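Response regulator aspartate phosphatase H (Bacillus subtilis, PDB 3Q15) dephosphorylates the sporulation response regulator Spo0F and also acts on the competence regulator ComA, helping to separate competence and sporulation in time. Local coordinates at residues F220-L225 and E254-L259; K247-S252 and P261-G266; Q282-G287 and L304-V309; K300-F305 and E336-S341. All blocks are in the same frame, centred on the assembly; numbering follows the deposited sequence.

From the N terminus, interaction 1 comes first: helix 218-235 meets the turn after helix 238-255, closing a loop of 28 residues that is almost wholly helical. Interaction 2 starts inside that loop, on helix 238-255, and spans 8 residues to end beyond it on helix 260-273, so the two cross; Ala222 touches Val251 where they meet. Interaction 3 follows in series, closing a 16-residue loop, half of it helical, between helices 277-290 and 299-310. Interaction 4 leaves from that same helix 299-310, shares Leu304 and Phe305 with interaction 3, and closes a 30-residue loop onto helix 332-348. Together they tie helices 218-235 to 299-310, and then 332-348, of the C-terminal TPR domain together.

Interaction 1 of 4, residues F220-L225 and E254-L259; sequences FIAISL and EKVPDL
Ala222 meets Val256 and Leu259 in a contact made wholly of apolar side chains. Its CB points from helix 218-235 toward the turn that follows helix 238-255 and is touched by two methyl groups, CG2 of Val256 at 3.6 Å and CD1 of Leu259, also at 3.6 Å from Ala222 CB. Val256 presents this methyl from between its own backbone N and carbonyl carbon (CG1 at chi1 -77°), while CD1 is the branch of Leu259 that reaches Ala222. A second apolar touch is looser: Ile223 CG1 lies 4.1 Å from Leu259 CD1, the two side chains crossing at about a right angle, so that CD1 of Leu259 is shared by Ala222 and Ile223.

Hydrogen bonds act within each segment and not between them. Leu259 N bonds Val256 O at 3.3 Å, in a turn in which both apolar side chains face the same alanine. One ionic link runs alongside, a salt bridge from Asp258 OD2 to Arg219, just ahead of segment 220-225.

The contact belongs to the hairpin of the predicted fourth TPR repeat, whose two helices pack antiparallel, and the turn leading out of it; here the first helix meets the turn that follows the second, with Leu259 in a short 3-10 segment. Ile223 also rests on Phe186 of helix 178-194. With no polar group bonded across it, the junction depends on the fit of small and branched side chains: the short Ala222 probably allows the turn to approach, with 7.6 Å between the CA atoms of Ala222 and Val256.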
loop_
_atom_site.group_PDB
_atom_site.type_symbol
_atom_site.label_atom_id
_atom_site.label_comp_id
_atom_site.label_asym_id
_atom_site.label_seq_id
_atom_site.Cartn_x
_atom_site.Cartn_y
_atom_site.Cartn_z
ATOM N N PHE A 220 -22.192 -2.884 20.265
ATOM C CA PHE A 220 -21.952 -2.121 19.045
ATOM C C PHE A 220 -22.826 -0.875 18.938
ATOM O O PHE A 220 -22.507 0.051 18.195
ATOM C CB PHE A 220 -22.106 -3.002 17.807
ATOM C CG PHE A 220 -20.934 -3.903 17.566
ATOM C CD1 PHE A 220 -19.702 -3.376 17.212
ATOM C CD2 PHE A 220 -21.060 -5.277 17.695
ATOM C CE1 PHE A 220 -18.615 -4.203 16.993
ATOM C CE2 PHE A 220 -19.980 -6.109 17.476
ATOM C CZ PHE A 220 -18.756 -5.574 17.125
ATOM N N ILE A 221 -23.927 -0.857 19.680
ATOM C CA ILE A 221 -24.744 0.344 19.779
ATOM C C ILE A 221 -23.989 1.388 20.595
ATOM O O ILE A 221 -23.898 2.552 20.208
ATOM C CB ILE A 221 -26.115 0.059 20.431
ATOM C CG1 ILE A 221 -26.974 -0.810 19.512
ATOM C CG2 ILE A 221 -26.839 1.360 20.736
ATOM C CD1 ILE A 221 -28.337 -1.152 20.084
ATOM N N ALA A 222 -23.439 0.953 21.722
ATOM C CA ALA A 222 -22.652 1.828 22.580
ATOM C C ALA A 222 -21.396 2.321 21.867
ATOM O O ALA A 222 -21.061 3.505 21.929
ATOM C CB ALA A 222 -22.283 1.105 23.862
ATOM N N ILE A 223 -20.702 1.410 21.193
ATOM C CA ILE A 223 -19.472 1.763 20.493
ATOM C C ILE A 223 -19.745 2.725 19.344
ATOM O O ILE A 223 -19.008 3.692 19.150
ATOM C CB ILE A 223 -18.737 0.518 19.955
ATOM C CG1 ILE A 223 -18.269 -0.367 21.112
ATOM C CG2 ILE A 223 -17.549 0.932 19.105
ATOM C CD1 ILE A 223 -17.650 -1.679 20.674
ATOM N N SER A 224 -20.807 2.458 18.589
ATOM C CA SER A 224 -21.202 3.329 17.483
ATOM C C SER A 224 -21.498 4.740 17.973
ATOM O O SER A 224 -21.083 5.724 17.354
ATOM C CB SER A 224 -22.433 2.770 16.762
ATOM O OG SER A 224 -22.157 1.497 16.195
ATOM N N LEU A 225 -22.225 4.829 19.082
ATOM C CA LEU A 225 -22.596 6.114 19.661
ATOM C C LEU A 225 -21.357 6.856 20.147
ATOM O O LEU A 225 -21.248 8.073 19.997
ATOM C CB LEU A 225 -23.581 5.908 20.813
ATOM C CG LEU A 225 -25.000 5.473 20.436
ATOM C CD1 LEU A 225 -25.775 5.027 21.668
ATOM C CD2 LEU A 225 -25.736 6.603 19.723
ATOM N N GLU A 254 -26.000 0.779 31.660
ATOM C CA GLU A 254 -27.137 -0.130 31.767
ATOM C C GLU A 254 -26.867 -1.531 31.221
ATOM O O GLU A 254 -27.444 -2.504 31.706
ATOM C CB GLU A 254 -28.381 0.469 31.097
ATOM C CG GLU A 254 -28.889 1.745 31.758
ATOM C CD GLU A 254 -30.211 2.228 31.180
ATOM O OE1 GLU A 254 -30.826 1.482 30.386
ATOM O OE2 GLU A 254 -30.636 3.354 31.522
ATOM N N LYS A 255 -25.994 -1.639 30.222
ATOM C CA LYS A 255 -25.773 -2.927 29.566
ATOM C C LYS A 255 -24.316 -3.263 29.235
ATOM O O LYS A 255 -23.967 -4.438 29.115
ATOM C CB LYS A 255 -26.638 -3.041 28.308
ATOM C CG LYS A 255 -28.133 -3.056 28.590
ATOM C CD LYS A 255 -28.932 -3.324 27.330
ATOM C CE LYS A 255 -30.419 -3.412 27.629
ATOM N NZ LYS A 255 -31.203 -3.775 26.416
ATOM N N VAL A 256 -23.470 -2.249 29.079
ATOM C CA VAL A 256 -22.058 -2.489 28.763
ATOM C C VAL A 256 -21.115 -1.554 29.523
ATOM O O VAL A 256 -20.510 -0.659 28.933
ATOM C CB VAL A 256 -21.786 -2.386 27.246
ATOM C CG1 VAL A 256 -22.266 -3.643 26.537
ATOM C CG2 VAL A 256 -22.454 -1.151 26.665
ATOM N N PRO A 257 -20.981 -1.774 30.839
ATOM C CA PRO A 257 -20.213 -0.907 31.742
ATOM C C PRO A 257 -18.723 -0.828 31.417
ATOM O O PRO A 257 -18.093 0.185 31.713
ATOM C CB PRO A 257 -20.413 -1.569 33.111
ATOM C CG PRO A 257 -21.664 -2.368 32.973
ATOM C CD PRO A 257 -21.641 -2.871 31.566
ATOM N N ASP A 258 -18.163 -1.874 30.819
ATOM C CA ASP A 258 -16.726 -1.907 30.565
ATOM C C ASP A 258 -16.298 -0.863 29.536
ATOM O O ASP A 258 -15.108 -0.690 29.276
ATOM C CB ASP A 258 -16.271 -3.305 30.139
ATOM C CG ASP A 258 -16.876 -3.742 28.821
ATOM O OD1 ASP A 258 -18.029 -3.351 28.532
ATOM O OD2 ASP A 258 -16.200 -4.479 28.072
ATOM N N LEU A 259 -17.272 -0.170 28.953
ATOM C CA LEU A 259 -16.984 0.900 28.004
ATOM C C LEU A 259 -16.969 2.251 28.705
ATOM O O LEU A 259 -16.558 3.254 28.129
ATOM C CB LEU A 259 -18.022 0.915 26.879
ATOM C CG LEU A 259 -17.972 -0.256 25.899
ATOM C CD1 LEU A 259 -19.229 -0.301 25.055
ATOM C CD2 LEU A 259 -16.728 -0.168 25.025
#

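Interaction 2 of 4, residues K247-S252 and P261-G266; sequences KAAKVS and PKVLFG
Val263 reaches into the surface of helix 238-255 with both methyl groups, each placed by its first torsion. CG1 stands opposite the backbone N (chi1 171°) and lies against Ala249, 3.7 Å from Ala249 N and 3.9 Å from Ala249 CB. CG2, opposite the carbonyl carbon, turns to Ala248 and, one turn on, Ser252, coming to 3.8 Å from Ser252 OG and 4.2 Å from Ala248 CB. The two methyls thus divide between Ala249 on one hand and Ala248 and Ser252 on the other.

The helices run nearly antiparallel, at 156°, with short-segment axes 9.5 Å apart at closest approach. They join the second helix of the predicted fourth TPR repeat to the first of the fifth, the step by which such repeats stack into a superhelix, and small residues on one side leave room for the valine on the other.

Ser252 is directed back along its own helix: its OG sits opposite the carbonyl carbon, beside the backbone N, and bonds Ala248 O at 2.7 Å. The hydroxyl comes from above the carbonyl plane, 39° out of it, while Ser252 N reaches the same oxygen from the opposite face. With its hydroxyl engaged this way, Ser252 meets Val263 by packing alone.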
loop_
_atom_site.group_PDB
_atom_site.type_symbol
_atom_site.label_atom_id
_atom_site.label_comp_id
_atom_site.label_asym_id
_atom_site.label_seq_id
_atom_site.Cartn_x
_atom_site.Cartn_y
_atom_site.Cartn_z
ATOM N N LYS A 247 -25.543 9.526 25.422
ATOM C CA LYS A 247 -26.275 8.380 24.898
ATOM C C LYS A 247 -25.451 7.106 25.058
ATOM O O LYS A 247 -25.966 6.074 25.486
ATOM C CB LYS A 247 -26.646 8.590 23.428
ATOM C CG LYS A 247 -27.752 9.605 23.205
ATOM C CD LYS A 247 -28.131 9.696 21.738
ATOM C CE LYS A 247 -29.338 10.596 21.537
ATOM N NZ LYS A 247 -30.520 10.097 22.292
ATOM N N ALA A 248 -24.169 7.183 24.713
ATOM C CA ALA A 248 -23.262 6.054 24.883
ATOM C C ALA A 248 -23.111 5.708 26.360
ATOM O O ALA A 248 -23.050 4.538 26.731
ATOM C CB ALA A 248 -21.907 6.362 24.268
ATOM N N ALA A 249 -23.053 6.735 27.201
ATOM C CA ALA A 249 -22.949 6.539 28.641
ATOM C C ALA A 249 -24.137 5.745 29.175
ATOM O O ALA A 249 -23.965 4.789 29.932
ATOM C CB ALA A 249 -22.839 7.880 29.357
ATOM N N LYS A 250 -25.341 6.146 28.775
ATOM C CA LYS A 250 -26.560 5.482 29.226
ATOM C C LYS A 250 -26.531 3.994 28.906
ATOM O O LYS A 250 -26.632 3.158 29.801
ATOM C CB LYS A 250 -27.798 6.126 28.593
ATOM C CG LYS A 250 -29.118 5.463 28.981
ATOM C CD LYS A 250 -30.305 6.141 28.301
ATOM C CE LYS A 250 -31.617 5.465 28.667
ATOM N NZ LYS A 250 -32.780 6.120 28.007
ATOM N N VAL A 251 -26.395 3.669 27.625
ATOM C CA VAL A 251 -26.370 2.275 27.198
ATOM C C VAL A 251 -25.225 1.515 27.869
ATOM O O VAL A 251 -25.332 0.316 28.128
ATOM C CB VAL A 251 -26.285 2.152 25.660
ATOM C CG1 VAL A 251 -25.104 2.939 25.128
ATOM C CG2 VAL A 251 -26.199 0.692 25.238
ATOM N N SER A 252 -24.140 2.226 28.163
ATOM C CA SER A 252 -22.997 1.641 28.857
ATOM C C SER A 252 -23.341 1.260 30.297
ATOM O O SER A 252 -23.252 0.092 30.673
ATOM C CB SER A 252 -21.806 2.603 28.843
ATOM O OG SER A 252 -21.246 2.713 27.545
ATOM N N PRO A 261 -15.176 3.767 31.117
ATOM C CA PRO A 261 -13.955 4.576 31.209
ATOM C C PRO A 261 -13.691 5.365 29.929
ATOM O O PRO A 261 -13.452 6.568 29.990
ATOM C CB PRO A 261 -12.855 3.530 31.430
ATOM C CG PRO A 261 -13.552 2.396 32.105
ATOM C CD PRO A 261 -14.933 2.360 31.487
ATOM N N LYS A 262 -13.743 4.695 28.783
ATOM C CA LYS A 262 -13.502 5.360 27.510
ATOM C C LYS A 262 -14.584 6.392 27.206
ATOM O O LYS A 262 -14.292 7.479 26.710
ATOM C CB LYS A 262 -13.407 4.337 26.378
ATOM C CG LYS A 262 -13.281 4.955 24.995
ATOM C CD LYS A 262 -12.742 3.955 23.982
ATOM C CE LYS A 262 -13.542 2.669 23.994
ATOM N NZ LYS A 262 -12.966 1.672 23.051
ATOM N N VAL A 263 -15.832 6.047 27.506
ATOM C CA VAL A 263 -16.946 6.965 27.296
ATOM C C VAL A 263 -16.824 8.204 28.184
ATOM O O VAL A 263 -17.006 9.327 27.720
ATOM C CB VAL A 263 -18.308 6.278 27.546
ATOM C CG1 VAL A 263 -19.434 7.301 27.538
ATOM C CG2 VAL A 263 -18.557 5.201 26.508
ATOM N N LEU A 264 -16.509 8.002 29.459
ATOM C CA LEU A 264 -16.401 9.119 30.392
ATOM C C LEU A 264 -15.186 10.017 30.133
ATOM O O LEU A 264 -15.186 11.191 30.502
ATOM C CB LEU A 264 -16.407 8.617 31.838
ATOM C CG LEU A 264 -17.717 7.971 32.296
ATOM C CD1 LEU A 264 -17.610 7.457 33.726
ATOM C CD2 LEU A 264 -18.868 8.954 32.165
ATOM N N PHE A 265 -14.150 9.476 29.500
ATOM C CA PHE A 265 -12.986 10.294 29.174
ATOM C C PHE A 265 -13.279 11.231 28.004
ATOM O O PHE A 265 -12.861 12.388 28.007
ATOM C CB PHE A 265 -11.756 9.438 28.868
ATOM C CG PHE A 265 -10.600 10.230 28.322
ATOM C CD1 PHE A 265 -9.777 10.949 29.170
ATOM C CD2 PHE A 265 -10.348 10.271 26.960
ATOM C CE1 PHE A 265 -8.723 11.691 28.677
ATOM C CE2 PHE A 265 -9.287 11.010 26.459
ATOM C CZ PHE A 265 -8.475 11.722 27.322
ATOM N N GLY A 266 -13.992 10.724 27.003
ATOM C CA GLY A 266 -14.402 11.544 25.878
ATOM C C GLY A 266 -15.315 12.657 26.346
ATOM O O GLY A 266 -15.126 13.825 26.005
#

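Interaction 3 of 4, residues Q282-G287 and L304-V309; sequences QFIEEG and LFLQAV
Ile284 and Gln307 are brought together by matching first torsions. In Ile284, CG2 stands opposite the backbone N and CG1 opposite the carbonyl carbon (chi1 -65°), which spreads the two branches over different partners. In Gln307, CG lies opposite the carbonyl carbon and the chain runs on extended, carrying its amide over to helix 277-290.

The closest touch is Ile284 CG2 to Gln307 CG at 3.6 Å. The two side chains slide past each other in opposite directions, so the same methyl also meets the amide nitrogen, with Gln307 NE2 3.7 Å from Ile284 CG2. The other branch of the isoleucine ends against helix 299-310 itself, where Ile284 CD1 lies 3.9 Å from Leu306 CB. Glu285, which is exposed, crosses the glutamine at about a right angle; its CG is 4.1 Å from Gln307 NE2, and its carboxylate plane is turned 67° from the amide, with no hydrogen bond between them. The polar glutamine therefore serves here mainly through its aliphatic stem and its amide nitrogen. Shortening Gln307 to alanine would remove CG and the amide, and is likely to leave CG2 of Ile284 without that cover.

The short-segment axes approach to 10.3 Å and run roughly antiparallel, at 149°, consistent with helix 299-310 stacking on the predicted fifth TPR repeat, which holds segment 282-287. Ile284 also touches Ser268 and Leu306 touches Phe265, both on helix 260-273, which also borders the contact. Beyond helix 299-310, Ala308 packs on Ile319 of helix 316-328 and Val309 on Ala342 of helix 332-348.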
loop_
_atom_site.group_PDB
_atom_site.type_symbol
_atom_site.label_atom_id
_atom_site.label_comp_id
_atom_site.label_asym_id
_atom_site.label_seq_id
_atom_site.Cartn_x
_atom_site.Cartn_y
_atom_site.Cartn_z
ATOM N N GLN A 282 -16.754 15.998 37.487
ATOM C CA GLN A 282 -17.672 14.993 37.999
ATOM C C GLN A 282 -17.492 13.662 37.276
ATOM O O GLN A 282 -17.400 12.610 37.907
ATOM C CB GLN A 282 -19.116 15.469 37.851
ATOM C CG GLN A 282 -20.143 14.358 37.971
ATOM C CD GLN A 282 -21.536 14.813 37.590
ATOM O OE1 GLN A 282 -22.230 14.147 36.819
ATOM N NE2 GLN A 282 -21.955 15.953 38.132
ATOM N N PHE A 283 -17.447 13.712 35.949
ATOM C CA PHE A 283 -17.333 12.494 35.159
ATOM C C PHE A 283 -15.910 11.945 35.193
ATOM O O PHE A 283 -15.697 10.748 35.008
ATOM C CB PHE A 283 -17.808 12.725 33.717
ATOM C CG PHE A 283 -19.261 13.114 33.611
ATOM C CD1 PHE A 283 -20.259 12.209 33.931
ATOM C CD2 PHE A 283 -19.626 14.386 33.192
ATOM C CE1 PHE A 283 -21.596 12.561 33.839
ATOM C CE2 PHE A 283 -20.962 14.744 33.096
ATOM C CZ PHE A 283 -21.948 13.830 33.419
ATOM N N ILE A 284 -14.942 12.821 35.438
ATOM C CA ILE A 284 -13.559 12.395 35.606
ATOM C C ILE A 284 -13.405 11.531 36.853
ATOM O O ILE A 284 -12.830 10.445 36.798
ATOM C CB ILE A 284 -12.605 13.593 35.724
ATOM C CG1 ILE A 284 -12.584 14.386 34.418
ATOM C CG2 ILE A 284 -11.207 13.114 36.080
ATOM C CD1 ILE A 284 -11.784 15.663 34.506
ATOM N N GLU A 285 -13.918 12.017 37.978
ATOM C CA GLU A 285 -13.866 11.254 39.218
ATOM C C GLU A 285 -14.666 9.964 39.081
ATOM O O GLU A 285 -14.311 8.941 39.664
ATOM C CB GLU A 285 -14.390 12.079 40.397
ATOM C CG GLU A 285 -13.493 13.241 40.796
ATOM C CD GLU A 285 -13.966 13.933 42.064
ATOM O OE1 GLU A 285 -13.156 14.651 42.689
ATOM O OE2 GLU A 285 -15.147 13.761 42.436
ATOM N N GLU A 286 -15.745 10.018 38.308
ATOM C CA GLU A 286 -16.583 8.845 38.096
ATOM C C GLU A 286 -15.829 7.778 37.314
ATOM O O GLU A 286 -15.914 6.593 37.629
ATOM C CB GLU A 286 -17.876 9.226 37.366
ATOM C CG GLU A 286 -18.809 8.052 37.105
ATOM C CD GLU A 286 -20.107 8.465 36.422
ATOM O OE1 GLU A 286 -20.692 7.622 35.713
ATOM O OE2 GLU A 286 -20.545 9.623 36.596
ATOM N N GLY A 287 -15.089 8.205 36.295
ATOM C CA GLY A 287 -14.321 7.287 35.472
ATOM C C GLY A 287 -13.168 6.645 36.223
ATOM O O GLY A 287 -12.840 5.481 35.995
ATOM N N LEU A 304 -6.059 11.581 34.881
ATOM C CA LEU A 304 -5.225 12.379 35.770
ATOM C C LEU A 304 -4.682 13.617 35.060
ATOM O O LEU A 304 -4.519 14.672 35.676
ATOM C CB LEU A 304 -4.086 11.536 36.342
ATOM C CG LEU A 304 -4.526 10.446 37.322
ATOM C CD1 LEU A 304 -3.353 9.560 37.716
ATOM C CD2 LEU A 304 -5.179 11.068 38.553
ATOM N N PHE A 305 -4.405 13.492 33.766
ATOM C CA PHE A 305 -3.913 14.632 33.003
ATOM C C PHE A 305 -4.982 15.710 32.843
ATOM O O PHE A 305 -4.687 16.906 32.902
ATOM C CB PHE A 305 -3.392 14.211 31.630
ATOM C CG PHE A 305 -2.847 15.356 30.829
ATOM C CD1 PHE A 305 -1.536 15.774 30.999
ATOM C CD2 PHE A 305 -3.652 16.036 29.929
ATOM C CE1 PHE A 305 -1.029 16.839 30.277
ATOM C CE2 PHE A 305 -3.150 17.103 29.202
ATOM C CZ PHE A 305 -1.837 17.504 29.379
ATOM N N LEU A 306 -6.221 15.280 32.630
ATOM C CA LEU A 306 -7.340 16.206 32.523
ATOM C C LEU A 306 -7.478 17.028 33.791
ATOM O O LEU A 306 -7.623 18.250 33.736
ATOM C CB LEU A 306 -8.645 15.456 32.255
ATOM C CG LEU A 306 -8.865 14.950 30.837
ATOM C CD1 LEU A 306 -10.282 14.418 30.691
ATOM C CD2 LEU A 306 -8.607 16.069 29.847
ATOM N N GLN A 307 -7.445 16.350 34.933
ATOM C CA GLN A 307 -7.550 17.031 36.216
ATOM C C GLN A 307 -6.454 18.072 36.352
ATOM O O GLN A 307 -6.703 19.195 36.784
ATOM C CB GLN A 307 -7.434 16.035 37.369
ATOM C CG GLN A 307 -8.659 15.178 37.596
ATOM C CD GLN A 307 -8.551 14.363 38.868
ATOM O OE1 GLN A 307 -7.455 14.130 39.375
ATOM N NE2 GLN A 307 -9.689 13.931 39.395
ATOM N N ALA A 308 -5.239 17.686 35.978
ATOM C CA ALA A 308 -4.061 18.509 36.229
ATOM C C ALA A 308 -4.009 19.760 35.359
ATOM O O ALA A 308 -3.626 20.834 35.828
ATOM C CB ALA A 308 -2.791 17.686 36.051
ATOM N N VAL A 309 -4.402 19.621 34.098
ATOM C CA VAL A 309 -4.229 20.701 33.133
ATOM C C VAL A 309 -5.414 21.666 33.082
ATOM O O VAL A 309 -5.238 22.841 32.759
ATOM C CB VAL A 309 -3.933 20.158 31.716
ATOM C CG1 VAL A 309 -5.200 19.619 31.076
ATOM C CG2 VAL A 309 -3.318 21.244 30.850
#

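Interaction 4 of 4, residues K300-F305 and E336-S341; sequences KELFLF and EACARS
Cys338 lies over the face of the Phe305 ring, and these two residues bury most of the surface in the contact. Cys338 CB stands 3.4 Å from the ring centroid, 14° off the normal, a CH-pi contact over the middle of the ring. Its sulfur follows over the same face: SG is 3.8 Å from the Phe305 ring centroid, a sulfur-aromatic contact. With SG opposite the carbonyl carbon, the sulfur leans toward the root of the phenylalanine, 3.6 Å from Phe305 CD2, while CB sits nearer the outer end of the ring. That outer end also meets the backbone, with CZ of Phe305 3.0 Å from Cys338 O.

Phe305 reaches this place because its CG is opposite the backbone N (chi1 -179°), which sets the ring against Cys338 of helix 332-348. The short segments run almost parallel, 9° apart, their axes 11.4 Å from each other at closest approach. Such an alignment is consistent with a TPR-like stack, in which every second helix runs parallel; of the two, only 336-341 lies in a predicted repeat, the sixth. Helix 316-328, between them in the chain, also touches Phe305 through Ile319. A serine in place of Phe305 would probably open a gap beneath Cys338 and leave its sulfur without an aromatic partner.

Leu302, one turn earlier, adds its CD1 to the other side of the sulfur, 3.9 Å from Cys338 SG, and rests on Phe265 of helix 260-273. Ser341 comes to the ring at its edge, near the plane, with CB 4.1 Å from Phe305 CE2; its side chain also touches Trp269 of helix 260-273.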
loop_
_atom_site.group_PDB
_atom_site.type_symbol
_atom_site.label_atom_id
_atom_site.label_comp_id
_atom_site.label_asym_id
_atom_site.label_seq_id
_atom_site.Cartn_x
_atom_site.Cartn_y
_atom_site.Cartn_z
ATOM N N LYS A 300 -6.485 5.841 33.069
ATOM C CA LYS A 300 -6.158 6.360 34.385
ATOM C C LYS A 300 -5.240 7.573 34.264
ATOM O O LYS A 300 -5.431 8.580 34.947
ATOM C CB LYS A 300 -5.496 5.280 35.244
ATOM C CG LYS A 300 -5.433 5.628 36.727
ATOM C CD LYS A 300 -4.998 4.442 37.575
ATOM C CE LYS A 300 -3.515 4.172 37.418
ATOM N NZ LYS A 300 -2.698 5.308 37.920
ATOM N N GLU A 301 -4.243 7.470 33.390
ATOM C CA GLU A 301 -3.272 8.545 33.206
ATOM C C GLU A 301 -3.855 9.707 32.406
ATOM O O GLU A 301 -3.501 10.866 32.626
ATOM C CB GLU A 301 -2.003 8.020 32.531
ATOM C CG GLU A 301 -1.022 7.337 33.478
ATOM C CD GLU A 301 -1.465 5.946 33.896
ATOM O OE1 GLU A 301 -0.880 5.401 34.857
ATOM O OE2 GLU A 301 -2.388 5.392 33.261
ATOM N N LEU A 302 -4.747 9.390 31.475
ATOM C CA LEU A 302 -5.456 10.417 30.718
ATOM C C LEU A 302 -6.417 11.192 31.624
ATOM O O LEU A 302 -6.546 12.411 31.510
ATOM C CB LEU A 302 -6.219 9.804 29.538
ATOM C CG LEU A 302 -5.449 9.359 28.290
ATOM C CD1 LEU A 302 -4.457 10.426 27.852
ATOM C CD2 LEU A 302 -4.743 8.043 28.532
ATOM N N PHE A 303 -7.090 10.483 32.524
ATOM C CA PHE A 303 -7.976 11.142 33.474
ATOM C C PHE A 303 -7.178 12.076 34.362
ATOM O O PHE A 303 -7.566 13.223 34.574
ATOM C CB PHE A 303 -8.729 10.129 34.333
ATOM C CG PHE A 303 -10.006 9.637 33.713
ATOM C CD1 PHE A 303 -11.052 10.512 33.460
ATOM C CD2 PHE A 303 -10.170 8.299 33.400
ATOM C CE1 PHE A 303 -12.237 10.061 32.894
ATOM C CE2 PHE A 303 -11.352 7.840 32.834
ATOM C CZ PHE A 303 -12.387 8.724 32.579
ATOM N N LEU A 304 -6.059 11.581 34.881
ATOM C CA LEU A 304 -5.225 12.379 35.770
ATOM C C LEU A 304 -4.682 13.617 35.060
ATOM O O LEU A 304 -4.519 14.672 35.676
ATOM C CB LEU A 304 -4.086 11.536 36.342
ATOM C CG LEU A 304 -4.526 10.446 37.322
ATOM C CD1 LEU A 304 -3.353 9.560 37.716
ATOM C CD2 LEU A 304 -5.179 11.068 38.553
ATOM N N PHE A 305 -4.405 13.492 33.766
ATOM C CA PHE A 305 -3.913 14.632 33.003
ATOM C C PHE A 305 -4.982 15.710 32.843
ATOM O O PHE A 305 -4.687 16.906 32.902
ATOM C CB PHE A 305 -3.392 14.211 31.630
ATOM C CG PHE A 305 -2.847 15.356 30.829
ATOM C CD1 PHE A 305 -1.536 15.774 30.999
ATOM C CD2 PHE A 305 -3.652 16.036 29.929
ATOM C CE1 PHE A 305 -1.029 16.839 30.277
ATOM C CE2 PHE A 305 -3.150 17.103 29.202
ATOM C CZ PHE A 305 -1.837 17.504 29.379
ATOM N N GLU A 336 1.723 13.602 22.517
ATOM C CA GLU A 336 1.297 14.600 21.541
ATOM C C GLU A 336 -0.065 15.204 21.880
ATOM O O GLU A 336 -0.235 16.423 21.850
ATOM C CB GLU A 336 1.260 14.019 20.128
ATOM C CG GLU A 336 0.771 15.020 19.098
ATOM C CD GLU A 336 0.823 14.498 17.678
ATOM O OE1 GLU A 336 0.501 15.278 16.757
ATOM O OE2 GLU A 336 1.184 13.320 17.477
ATOM N N ALA A 337 -1.033 14.344 22.185
ATOM C CA ALA A 337 -2.392 14.786 22.470
ATOM C C ALA A 337 -2.464 15.618 23.749
ATOM O O ALA A 337 -3.045 16.703 23.759
ATOM C CB ALA A 337 -3.331 13.588 22.554
ATOM N N CYS A 338 -1.861 15.113 24.822
ATOM C CA CYS A 338 -1.831 15.845 26.086
ATOM C C CYS A 338 -1.079 17.166 25.957
ATOM O O CYS A 338 -1.514 18.193 26.479
ATOM C CB CYS A 338 -1.213 14.992 27.193
ATOM S SG CYS A 338 -2.223 13.577 27.675
ATOM N N ALA A 339 0.050 17.138 25.258
ATOM C CA ALA A 339 0.844 18.346 25.054
ATOM C C ALA A 339 0.067 19.368 24.232
ATOM O O ALA A 339 0.220 20.575 24.415
ATOM C CB ALA A 339 2.160 18.010 24.376
ATOM N N ARG A 340 -0.764 18.878 23.321
ATOM C CA ARG A 340 -1.605 19.761 22.530
ATOM C C ARG A 340 -2.550 20.508 23.457
ATOM O O ARG A 340 -2.704 21.726 23.361
ATOM C CB ARG A 340 -2.401 18.970 21.490
ATOM C CG ARG A 340 -1.613 18.581 20.240
ATOM C CD ARG A 340 -2.492 17.788 19.279
ATOM N NE ARG A 340 -1.807 17.375 18.053
ATOM C CZ ARG A 340 -1.831 18.064 16.916
ATOM N NH1 ARG A 340 -2.499 19.208 16.851
ATOM N NH2 ARG A 340 -1.191 17.611 15.846
ATOM N N SER A 341 -3.177 19.769 24.363
ATOM C CA SER A 341 -4.113 20.357 25.311
ATOM C C SER A 341 -3.418 21.386 26.192
ATOM O O SER A 341 -3.877 22.522 26.304
ATOM C CB SER A 341 -4.763 19.272 26.167
ATOM O OG SER A 341 -5.339 18.276 25.334
#